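Local atomic coordinates of probable TonB-dependent siderophore receptor PiuA (Acinetobacter baumannii, PDB entry 5FP1), a protein that probably takes up iron by binding iron-chelating siderophores at the outer membrane, and may bind ferric enterobactin with micromolar affinity. Residues G77-G82 against K695-H700; G195-R200 against G258-D263; K296-W301 against G363-I368; T377-D382 against T388-S393. All blocks are in the same frame, centred on the assembly; numbering follows the deposited sequence.

Contact 1. Residues G77-G82 against K695-H700; sequences GGNPNG and KAYASH. With PO4 (phosphate ion), chain B.
Asn79 and Tyr697 make the direct approach between the plug loop 77-82 and segment 695-700, which leaves strand 693-696. The amide oxygen Asn79 OD1 stands 3.4 Å from the phenol Tyr697 OH, with the amide and the ring planes only 17° apart and the side chains lying alongside each other, pointing opposite ways. Tyr697 gets there by turning its ring anti to the backbone N (chi1 -164°), while Asn79 ND2 is bonded to Ala74 O within the same loop.

Water does most of the joining. One molecule accepts from Gly78 N at 2.8 Å and donates to Asn79 OD1 at 2.8 Å; the same water lies 3.3 Å from Tyr697 OH, so it ties the phenol to both backbone and side chain of the plug loop. A second water donates to Gly82 O at 2.7 Å and accepts from Lys695 NZ at 3.1 Å, at the end of a stretched-out lysine chain.

His700 adds a hydrogen bond to an ion rather than to the other segment: NE2 donates at the ring edge to phosphate O3, 2.9 Å away and fairly straight at 163°. That ion is probably from the crystallisation liquor.

This water-mediated meeting of a plug loop with an extracellular loop of the barrel belongs to the plugged-barrel fold of TonB-dependent receptors.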
# COMPACT_ATOMS: atom_id res chain seq x y z
N GLY A 77 4.07 1.83 -18.33
CA GLY A 77 5.12 1.13 -19.03
C GLY A 77 6.38 0.94 -18.20
O GLY A 77 7.07 -0.07 -18.36
N GLY A 78 6.66 1.90 -17.33
CA GLY A 78 7.86 1.91 -16.53
C GLY A 78 7.68 1.71 -15.05
O GLY A 78 8.60 1.94 -14.27
N ASN A 79 6.47 1.31 -14.62
CA ASN A 79 6.27 0.97 -13.23
C ASN A 79 5.16 -0.03 -13.03
O ASN A 79 4.16 0.03 -13.74
CB ASN A 79 6.00 2.22 -12.41
CG ASN A 79 4.65 2.84 -12.70
OD1 ASN A 79 4.42 3.35 -13.79
ND2 ASN A 79 3.78 2.84 -11.69
N PRO A 80 5.34 -0.97 -12.09
CA PRO A 80 4.41 -2.10 -11.98
C PRO A 80 3.05 -1.69 -11.46
O PRO A 80 2.88 -0.60 -10.87
CB PRO A 80 5.11 -3.05 -11.01
CG PRO A 80 5.99 -2.16 -10.18
CD PRO A 80 6.45 -1.09 -11.13
N ASN A 81 2.08 -2.57 -11.69
CA ASN A 81 0.67 -2.26 -11.45
C ASN A 81 0.16 -2.89 -10.15
O ASN A 81 -0.98 -3.33 -10.08
CB ASN A 81 -0.17 -2.81 -12.60
CG ASN A 81 -0.10 -4.35 -12.70
OD1 ASN A 81 0.73 -4.99 -12.04
ND2 ASN A 81 -1.01 -4.94 -13.49
N GLY A 82 1.01 -2.95 -9.11
CA GLY A 82 0.61 -3.56 -7.84
C GLY A 82 0.08 -2.53 -6.84
O GLY A 82 -0.41 -1.47 -7.23
N LYS A 695 -8.02 5.05 -9.12
CA LYS A 695 -6.64 5.43 -9.49
C LYS A 695 -6.70 6.32 -10.68
O LYS A 695 -7.46 6.05 -11.64
CB LYS A 695 -5.80 4.19 -9.89
CG LYS A 695 -5.89 3.02 -8.92
CD LYS A 695 -5.25 1.75 -9.45
CE LYS A 695 -5.53 0.58 -8.52
NZ LYS A 695 -4.85 -0.65 -9.00
N ALA A 696 -5.89 7.35 -10.66
CA ALA A 696 -5.73 8.24 -11.78
C ALA A 696 -4.25 8.22 -12.16
O ALA A 696 -3.41 8.64 -11.36
CB ALA A 696 -6.19 9.62 -11.41
N TYR A 697 -3.92 7.69 -13.34
CA TYR A 697 -2.54 7.73 -13.79
C TYR A 697 -2.18 9.11 -14.33
O TYR A 697 -3.06 9.88 -14.74
CB TYR A 697 -2.20 6.61 -14.80
CG TYR A 697 -0.71 6.47 -14.92
CD1 TYR A 697 0.05 6.07 -13.82
CD2 TYR A 697 -0.04 6.84 -16.09
CE1 TYR A 697 1.43 6.01 -13.90
CE2 TYR A 697 1.34 6.77 -16.17
CZ TYR A 697 2.07 6.36 -15.07
OH TYR A 697 3.43 6.29 -15.12
N ALA A 698 -0.89 9.44 -14.32
CA ALA A 698 -0.39 10.76 -14.77
C ALA A 698 -0.76 11.06 -16.21
O ALA A 698 -0.89 12.22 -16.61
CB ALA A 698 1.13 10.87 -14.56
N SER A 699 -0.91 10.01 -17.00
CA SER A 699 -1.40 10.15 -18.36
C SER A 699 -2.26 8.94 -18.75
O SER A 699 -2.32 7.94 -18.04
CB SER A 699 -0.23 10.34 -19.33
OG SER A 699 -0.73 10.88 -20.54
N HIS A 700 -2.97 9.07 -19.85
CA HIS A 700 -3.61 7.94 -20.53
C HIS A 700 -4.94 7.42 -19.96
O HIS A 700 -5.92 7.29 -20.72
CB HIS A 700 -2.64 6.78 -20.70
CG HIS A 700 -1.29 7.18 -21.20
ND1 HIS A 700 -1.11 7.94 -22.34
CD2 HIS A 700 -0.05 6.89 -20.74
CE1 HIS A 700 0.18 8.13 -22.54
NE2 HIS A 700 0.85 7.50 -21.58
P PO4 B . 3.72 6.14 -22.86
O1 PO4 B . 3.08 6.57 -24.16
O2 PO4 B . 2.87 5.02 -22.29
O3 PO4 B . 3.77 7.30 -21.87
O4 PO4 B . 5.12 5.63 -23.12
O HOH W 1 5.85 4.26 -16.02
O HOH W 2 -1.78 -0.24 -9.22

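Contact 2. Residues G195-R200 against G258-D263; sequences GAEYKR and GWKDRD
A single ammonium group, that of Lys260, carries this whole contact, gripping Gly195 and Glu197 at once. Lys260 NZ donates to the backbone oxygen Gly195 O at 2.7 Å, lying in the carbonyl plane on a lone pair with a C=O...N angle of 135°. It also donates to Glu197 OE2 at 2.6 Å, a short salt bridge made on the anti side of that oxygen, slightly out of the carboxylate plane. The bend at chi3 (78°) swings the end of the lysine chain into this position, and the two side chains cross at about a right angle.

The carboxylate is shared. Its other oxygen, Glu197 OE1, has a weak bond from Lys199 NZ at 3.1 Å, so Glu197 sits between two lysines, an environment that would probably favour its charged form.

Within 258-263 the turn is fastened by Asp263: Trp259 N meets Asp263 OD2 from above the carboxylate plane, 2.9 Å away, and Arg262 grips Asp263 OD1 side-on with NE and NH2, close to the guanidinium plane.

The result is a salt-bridge network at the extracellular rim of a TonB-dependent receptor barrel, linking the start of strand 197-209 to the long loop that leads into strand 264-279.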
# COMPACT_ATOMS: atom_id res chain seq x y z
N GLY A 195 -14.19 -9.54 -18.27
CA GLY A 195 -13.19 -8.59 -17.84
C GLY A 195 -12.17 -9.22 -16.91
O GLY A 195 -11.75 -10.38 -17.10
N ALA A 196 -11.71 -8.43 -15.95
CA ALA A 196 -10.62 -8.88 -15.11
C ALA A 196 -11.08 -10.06 -14.24
O ALA A 196 -12.25 -10.11 -13.82
CB ALA A 196 -10.11 -7.74 -14.24
N GLU A 197 -10.17 -10.96 -13.94
CA GLU A 197 -10.47 -12.17 -13.15
C GLU A 197 -9.32 -12.44 -12.21
O GLU A 197 -8.16 -12.27 -12.60
CB GLU A 197 -10.59 -13.42 -14.04
CG GLU A 197 -11.69 -13.40 -15.07
CD GLU A 197 -11.59 -14.59 -16.02
OE1 GLU A 197 -11.05 -15.63 -15.61
OE2 GLU A 197 -12.00 -14.46 -17.17
N TYR A 198 -9.63 -12.88 -11.00
CA TYR A 198 -8.61 -13.11 -9.99
C TYR A 198 -8.69 -14.53 -9.47
O TYR A 198 -9.78 -15.03 -9.20
CB TYR A 198 -8.81 -12.11 -8.83
CG TYR A 198 -8.66 -10.72 -9.33
CD1 TYR A 198 -7.38 -10.19 -9.52
CD2 TYR A 198 -9.75 -9.96 -9.69
CE1 TYR A 198 -7.20 -8.92 -10.04
CE2 TYR A 198 -9.58 -8.69 -10.22
CZ TYR A 198 -8.30 -8.19 -10.40
OH TYR A 198 -8.10 -6.94 -10.92
N LYS A 199 -7.54 -15.18 -9.34
CA LYS A 199 -7.49 -16.51 -8.72
C LYS A 199 -6.24 -16.60 -7.88
O LYS A 199 -5.15 -16.24 -8.34
CB LYS A 199 -7.46 -17.62 -9.78
CG LYS A 199 -8.64 -17.60 -10.76
CD LYS A 199 -8.56 -18.72 -11.78
CE LYS A 199 -9.80 -18.72 -12.67
NZ LYS A 199 -10.03 -17.37 -13.27
N ARG A 200 -6.37 -17.05 -6.65
CA ARG A 200 -5.20 -17.20 -5.83
C ARG A 200 -5.34 -18.25 -4.73
O ARG A 200 -6.44 -18.57 -4.28
CB ARG A 200 -4.79 -15.84 -5.25
CG ARG A 200 -5.81 -15.12 -4.44
CD ARG A 200 -5.43 -13.65 -4.18
NE ARG A 200 -6.49 -12.95 -3.47
CZ ARG A 200 -7.36 -12.13 -4.04
NH1 ARG A 200 -7.35 -11.93 -5.36
NH2 ARG A 200 -8.31 -11.56 -3.31
N GLY A 258 -9.00 -4.58 -21.79
CA GLY A 258 -7.94 -5.54 -21.84
C GLY A 258 -8.17 -6.60 -22.92
O GLY A 258 -9.24 -6.67 -23.53
N TRP A 259 -7.16 -7.41 -23.14
CA TRP A 259 -7.13 -8.39 -24.22
C TRP A 259 -6.90 -9.75 -23.57
O TRP A 259 -5.76 -10.13 -23.30
CB TRP A 259 -6.04 -8.01 -25.18
CG TRP A 259 -5.99 -8.72 -26.48
CD1 TRP A 259 -6.72 -9.82 -26.87
CD2 TRP A 259 -5.16 -8.38 -27.58
NE1 TRP A 259 -6.40 -10.16 -28.17
CE2 TRP A 259 -5.44 -9.30 -28.62
CE3 TRP A 259 -4.24 -7.36 -27.80
CZ2 TRP A 259 -4.80 -9.23 -29.86
CZ3 TRP A 259 -3.61 -7.29 -29.04
CH2 TRP A 259 -3.89 -8.24 -30.05
N LYS A 260 -7.99 -10.46 -23.29
CA LYS A 260 -7.91 -11.59 -22.41
C LYS A 260 -7.08 -12.74 -22.92
O LYS A 260 -6.45 -13.44 -22.11
CB LYS A 260 -9.29 -12.06 -21.96
CG LYS A 260 -9.96 -11.02 -21.09
CD LYS A 260 -11.30 -11.47 -20.58
CE LYS A 260 -11.17 -12.42 -19.43
NZ LYS A 260 -12.46 -12.44 -18.72
N ASP A 261 -7.02 -12.91 -24.24
CA ASP A 261 -6.20 -13.97 -24.83
C ASP A 261 -4.71 -13.62 -24.79
O ASP A 261 -3.89 -14.49 -25.04
CB ASP A 261 -6.62 -14.22 -26.29
CG ASP A 261 -6.17 -15.61 -26.80
OD1 ASP A 261 -6.32 -16.57 -26.05
OD2 ASP A 261 -5.64 -15.71 -27.92
N ARG A 262 -4.38 -12.35 -24.55
CA ARG A 262 -2.98 -11.90 -24.50
C ARG A 262 -2.47 -11.62 -23.07
O ARG A 262 -1.34 -11.95 -22.71
CB ARG A 262 -2.84 -10.61 -25.29
CG ARG A 262 -1.41 -10.14 -25.47
CD ARG A 262 -1.33 -8.73 -25.98
NE ARG A 262 -1.78 -7.74 -25.01
CZ ARG A 262 -1.82 -6.43 -25.23
NH1 ARG A 262 -1.47 -5.92 -26.40
NH2 ARG A 262 -2.21 -5.61 -24.26
N ASP A 263 -3.32 -10.95 -22.30
CA ASP A 263 -2.94 -10.34 -21.02
C ASP A 263 -2.97 -11.40 -19.91
O ASP A 263 -3.75 -12.36 -19.98
CB ASP A 263 -3.92 -9.24 -20.64
CG ASP A 263 -3.90 -8.04 -21.59
OD1 ASP A 263 -2.96 -7.86 -22.41
OD2 ASP A 263 -4.84 -7.23 -21.46

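Contact 3. Residues K296-W301 against G363-I368; sequences KNDYVW and GGYNII. With C8E ((hydroxyethyloxy)tri(ethyloxy)octane), chain D.
Asp298 makes the polar contact with Tyr365. Its carboxylate carbon is swung anti to the backbone N (chi1 -174°), and this carries OD1 across to the phenol: Tyr365 OH donates to Asp298 OD1 at 2.5 Å, a short bond received on the syn lone pair. Carboxylate and ring lie nearly in one plane, 15° apart, and OD1 approaches the ring at its edge, 3.3 Å from Tyr365 CE2. The bond and the near-coplanarity together would help fix the rotation of the ring.

The next residue, Tyr299, turns its side chain away and offers only its backbone here. Its carbonyl oxygen O stands 4.1 Å from Tyr365 CD2, near the ring plane. The hydroxyl of Tyr299 goes elsewhere, bonding to Trp501 NE1, and the same end of the side chain lies against Pro80 of the plug.

Val300 comes back toward Tyr365. Its CG2 methyl sits 3.7 Å from Tyr365 CD2 and comes at the ring obliquely, the two side chains lying roughly at right angles. Leu406 also touches both, so the ring has apolar neighbours while its hydroxyl meets a carboxylate. Further back on the second strand, Gly363 CA lies 3.8 Å from C4 of a bound detergent tail.

Strands 284-304 and 346-368 run in roughly the same direction here, 34° apart, because each pairs antiparallel with strand 315-341 between them. A tyrosine reaching over the intervening strand to its next-but-one neighbour is what the antiparallel, meandering wall of an outer-membrane beta-barrel allows.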
# COMPACT_ATOMS: atom_id res chain seq x y z
N LYS A 296 8.08 -12.89 -7.08
CA LYS A 296 8.03 -12.93 -8.54
C LYS A 296 6.78 -12.25 -9.07
O LYS A 296 5.73 -12.31 -8.47
CB LYS A 296 8.06 -14.39 -9.04
CG LYS A 296 9.28 -15.12 -8.52
CD LYS A 296 9.34 -16.59 -8.95
CE LYS A 296 9.55 -16.70 -10.44
NZ LYS A 296 10.26 -17.97 -10.80
N ASN A 297 6.93 -11.60 -10.22
CA ASN A 297 5.84 -10.92 -10.87
C ASN A 297 6.04 -11.09 -12.36
O ASN A 297 7.15 -10.87 -12.88
CB ASN A 297 5.86 -9.43 -10.45
CG ASN A 297 4.58 -8.67 -10.77
OD1 ASN A 297 3.50 -9.23 -11.07
ND2 ASN A 297 4.69 -7.34 -10.66
N ASP A 298 4.99 -11.47 -13.06
CA ASP A 298 5.07 -11.78 -14.49
C ASP A 298 3.75 -11.33 -15.08
O ASP A 298 2.70 -11.88 -14.73
CB ASP A 298 5.28 -13.29 -14.67
CG ASP A 298 5.51 -13.70 -16.11
OD1 ASP A 298 5.64 -12.84 -17.00
OD2 ASP A 298 5.57 -14.91 -16.36
N TYR A 299 3.77 -10.29 -15.90
CA TYR A 299 2.55 -9.69 -16.36
C TYR A 299 2.60 -9.04 -17.73
O TYR A 299 3.65 -8.56 -18.20
CB TYR A 299 2.02 -8.68 -15.33
CG TYR A 299 2.82 -7.42 -15.18
CD1 TYR A 299 2.77 -6.40 -16.12
CD2 TYR A 299 3.61 -7.22 -14.06
CE1 TYR A 299 3.48 -5.22 -15.96
CE2 TYR A 299 4.36 -6.05 -13.90
CZ TYR A 299 4.29 -5.06 -14.85
OH TYR A 299 5.06 -3.92 -14.68
N VAL A 300 1.43 -9.04 -18.34
CA VAL A 300 1.10 -8.28 -19.56
C VAL A 300 -0.29 -7.70 -19.36
O VAL A 300 -1.25 -8.45 -19.09
CB VAL A 300 1.06 -9.19 -20.81
CG1 VAL A 300 0.46 -8.44 -21.99
CG2 VAL A 300 2.46 -9.67 -21.15
N TRP A 301 -0.43 -6.39 -19.43
CA TRP A 301 -1.74 -5.77 -19.30
C TRP A 301 -1.89 -4.59 -20.26
O TRP A 301 -0.90 -4.13 -20.87
CB TRP A 301 -2.07 -5.37 -17.84
CG TRP A 301 -1.22 -4.35 -17.31
CD1 TRP A 301 -0.00 -4.53 -16.69
CD2 TRP A 301 -1.44 -2.92 -17.36
NE1 TRP A 301 0.54 -3.31 -16.38
CE2 TRP A 301 -0.32 -2.31 -16.77
CE3 TRP A 301 -2.46 -2.11 -17.88
CZ2 TRP A 301 -0.20 -0.91 -16.66
CZ3 TRP A 301 -2.34 -0.74 -17.75
CH2 TRP A 301 -1.22 -0.15 -17.17
N GLY A 363 13.02 -8.29 -16.56
CA GLY A 363 12.86 -8.33 -18.01
C GLY A 363 11.46 -7.88 -18.38
O GLY A 363 10.67 -7.38 -17.52
N GLY A 364 11.11 -8.11 -19.63
CA GLY A 364 9.77 -7.80 -20.12
C GLY A 364 9.56 -8.58 -21.38
O GLY A 364 10.40 -9.45 -21.73
N TYR A 365 8.49 -8.28 -22.09
CA TYR A 365 8.13 -9.04 -23.29
C TYR A 365 8.30 -8.24 -24.55
O TYR A 365 7.95 -7.05 -24.60
CB TYR A 365 6.70 -9.61 -23.20
CG TYR A 365 6.57 -10.72 -22.18
CD1 TYR A 365 6.96 -12.02 -22.48
CD2 TYR A 365 6.09 -10.46 -20.91
CE1 TYR A 365 6.87 -13.03 -21.54
CE2 TYR A 365 5.98 -11.46 -19.97
CZ TYR A 365 6.39 -12.74 -20.28
OH TYR A 365 6.29 -13.70 -19.30
N ASN A 366 8.93 -8.89 -25.53
CA ASN A 366 8.82 -8.43 -26.92
C ASN A 366 7.58 -9.07 -27.54
O ASN A 366 7.21 -10.20 -27.20
CB ASN A 366 10.04 -8.83 -27.74
CG ASN A 366 11.26 -7.98 -27.43
OD1 ASN A 366 11.16 -6.82 -27.05
ND2 ASN A 366 12.43 -8.57 -27.61
N ILE A 367 6.96 -8.33 -28.45
CA ILE A 367 5.85 -8.81 -29.26
C ILE A 367 6.38 -8.98 -30.69
O ILE A 367 7.01 -8.08 -31.22
CB ILE A 367 4.71 -7.79 -29.28
CG1 ILE A 367 4.57 -7.13 -27.90
CG2 ILE A 367 3.43 -8.48 -29.68
CD1 ILE A 367 4.03 -5.70 -27.97
N ILE A 368 6.12 -10.14 -31.29
CA ILE A 368 6.67 -10.47 -32.61
C ILE A 368 5.52 -10.89 -33.51
O ILE A 368 4.75 -11.77 -33.15
CB ILE A 368 7.71 -11.60 -32.51
CG1 ILE A 368 8.78 -11.24 -31.46
CG2 ILE A 368 8.35 -11.87 -33.87
CD1 ILE A 368 9.82 -12.30 -31.23
C1 C8E D . 13.24 -12.82 -14.00
C2 C8E D . 13.51 -11.81 -15.09
C3 C8E D . 13.97 -12.56 -16.34
C4 C8E D . 13.23 -12.09 -17.58
C5 C8E D . 14.04 -12.31 -18.84
C6 C8E D . 14.45 -13.76 -19.05
C7 C8E D . 15.21 -13.88 -20.36
C8 C8E D . 14.79 -15.10 -21.16
O9 C8E D . 15.55 -15.10 -22.37

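Contact 4. Residues T377-D382 against T388-S393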
# COMPACT_ATOMS: atom_id res chain seq x y z
N THR A 377 5.71 -2.40 -27.38
CA THR A 377 4.52 -1.61 -27.08
C THR A 377 3.28 -2.10 -27.83
O THR A 377 2.18 -2.13 -27.28
CB THR A 377 4.77 -0.11 -27.38
OG1 THR A 377 5.19 0.05 -28.75
CG2 THR A 377 5.86 0.49 -26.44
N GLY A 378 3.45 -2.50 -29.09
CA GLY A 378 2.33 -3.04 -29.84
C GLY A 378 2.32 -2.67 -31.32
O GLY A 378 3.14 -1.89 -31.77
N PHE A 379 1.36 -3.23 -32.05
CA PHE A 379 1.23 -2.97 -33.48
C PHE A 379 -0.07 -2.21 -33.78
O PHE A 379 -1.06 -2.28 -33.03
CB PHE A 379 1.28 -4.30 -34.26
CG PHE A 379 2.53 -5.11 -34.01
CD1 PHE A 379 3.78 -4.62 -34.35
CD2 PHE A 379 2.44 -6.38 -33.45
CE1 PHE A 379 4.92 -5.37 -34.11
CE2 PHE A 379 3.58 -7.13 -33.23
CZ PHE A 379 4.82 -6.63 -33.55
N TYR A 380 -0.05 -1.46 -34.89
CA TYR A 380 -1.23 -0.76 -35.40
C TYR A 380 -1.81 0.21 -34.39
O TYR A 380 -3.02 0.23 -34.15
CB TYR A 380 -2.31 -1.74 -35.86
CG TYR A 380 -1.78 -2.73 -36.85
CD1 TYR A 380 -1.35 -2.32 -38.10
CD2 TYR A 380 -1.65 -4.06 -36.52
CE1 TYR A 380 -0.82 -3.22 -39.00
CE2 TYR A 380 -1.11 -4.97 -37.41
CZ TYR A 380 -0.71 -4.53 -38.65
OH TYR A 380 -0.19 -5.43 -39.52
N SER A 381 -0.97 1.04 -33.80
CA SER A 381 -1.42 2.00 -32.82
C SER A 381 -2.33 3.07 -33.43
O SER A 381 -2.97 3.83 -32.71
CB SER A 381 -0.24 2.64 -32.14
OG SER A 381 0.48 3.44 -33.03
N ASP A 382 -2.37 3.13 -34.76
CA ASP A 382 -3.33 3.99 -35.46
C ASP A 382 -4.61 3.26 -35.90
O ASP A 382 -5.46 3.85 -36.59
CB ASP A 382 -2.66 4.65 -36.68
CG ASP A 382 -2.26 3.64 -37.75
OD1 ASP A 382 -2.46 2.41 -37.58
OD2 ASP A 382 -1.71 4.07 -38.77
N THR A 388 -5.46 -8.44 -36.94
CA THR A 388 -4.86 -9.18 -35.83
C THR A 388 -5.33 -8.64 -34.45
O THR A 388 -4.71 -8.92 -33.42
CB THR A 388 -3.33 -9.20 -35.96
OG1 THR A 388 -2.84 -7.86 -36.10
CG2 THR A 388 -2.91 -10.02 -37.23
N ASN A 389 -6.43 -7.89 -34.47
CA ASN A 389 -7.20 -7.55 -33.28
C ASN A 389 -6.52 -6.58 -32.29
O ASN A 389 -6.90 -6.57 -31.11
CB ASN A 389 -7.63 -8.81 -32.54
CG ASN A 389 -8.27 -9.85 -33.47
OD1 ASN A 389 -9.13 -9.50 -34.24
ND2 ASN A 389 -7.86 -11.12 -33.36
N TRP A 390 -5.62 -5.74 -32.79
CA TRP A 390 -4.86 -4.81 -31.98
C TRP A 390 -5.65 -3.64 -31.43
O TRP A 390 -5.18 -2.97 -30.52
CB TRP A 390 -3.56 -4.32 -32.70
CG TRP A 390 -2.46 -5.26 -32.44
CD1 TRP A 390 -2.14 -6.38 -33.17
CD2 TRP A 390 -1.63 -5.28 -31.28
NE1 TRP A 390 -1.13 -7.06 -32.56
CE2 TRP A 390 -0.81 -6.42 -31.39
CE3 TRP A 390 -1.49 -4.44 -30.17
CZ2 TRP A 390 0.14 -6.74 -30.44
CZ3 TRP A 390 -0.52 -4.75 -29.23
CH2 TRP A 390 0.27 -5.89 -29.36
N CYS A 391 -6.81 -3.34 -32.03
CA CYS A 391 -7.72 -2.35 -31.51
C CYS A 391 -9.09 -2.96 -31.33
O CYS A 391 -9.46 -3.90 -32.03
CB CYS A 391 -7.86 -1.15 -32.45
SG CYS A 391 -6.31 -0.33 -32.81
N THR A 392 -9.84 -2.41 -30.39
CA THR A 392 -11.20 -2.87 -30.15
C THR A 392 -12.16 -1.67 -30.18
O THR A 392 -11.73 -0.51 -30.32
CB THR A 392 -11.28 -3.66 -28.82
OG1 THR A 392 -12.52 -4.36 -28.75
CG2 THR A 392 -11.17 -2.74 -27.62
N SER A 393 -13.45 -1.94 -30.04
CA SER A 393 -14.44 -0.88 -30.07
C SER A 393 -14.45 -0.10 -28.74
O SER A 393 -14.38 -0.70 -27.67
CB SER A 393 -15.85 -1.45 -30.36
OG SER A 393 -16.74 -0.38 -30.61
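The carbonyl oxygen Phe379 O rests against the side chain of Trp390, 3.2 Å from its CB, while the indole NE1 of Trp317 donates a hydrogen bond to the same oxygen. Trp390 lies against the backbone of 377-382, which covers one face of its ring system: Gly378 brings its CA to 3.4 Å from Trp390 CZ3 of the six-membered ring, and Phe379 N sits over the same ring system, offset toward its rim.

Aromatic contacts build on this. Phe379 turns the edge of its ring to the indole face in an offset edge-to-face pair, with centroids 5.6 Å apart and planes at 80°. Its CB adds a CH-pi contact, 4.0 Å from the centroid of the five-membered ring and almost exactly on its normal. Tyr380 meets the five-membered ring too, its CD2 4.1 Å from Trp390 CD1, which lies near the plane of the tyrosine ring; Tyr380 CE2 is also 3.6 Å from Thr388 OG1. The indole nitrogen itself is satisfied by Asp404 OD2.

Next along, Cys391 SG lies 3.6 Å from Tyr380 O, and its disulfide to Cys383 ties down the few residues between the two segments.

Both segments belong to the extracellular loop region between strands 346-368 and 405-428. Short strand 391-393 adds itself antiparallel to strand 315-341, and Ile367, near the end of strand 346-368, packs on both Phe379 and Trp390.

How the contacts relate
Contact 1 alone joins plug to barrel; the other three lie wholly within the barrel and its extracellular loops. It relies on water, whereas contact 2 uses direct charge pairing, contact 3 mixes one short polar bond with apolar packing, and contact 4 is mainly aromatic. All are partly buried; the centre of contact 4 is about 33 Å from the centre of the chain, the outermost, and that of contact 1 about 15 Å, the innermost. Contact 3 links the others: Tyr299 and Trp301 touch the plug loop of contact 1, Val300 packs on Arg262 and Asp263 of contact 2, and Ile367 meets contact 4. Contacts 2 and 4 join directly where Trp259 and Arg262 pack against Trp390.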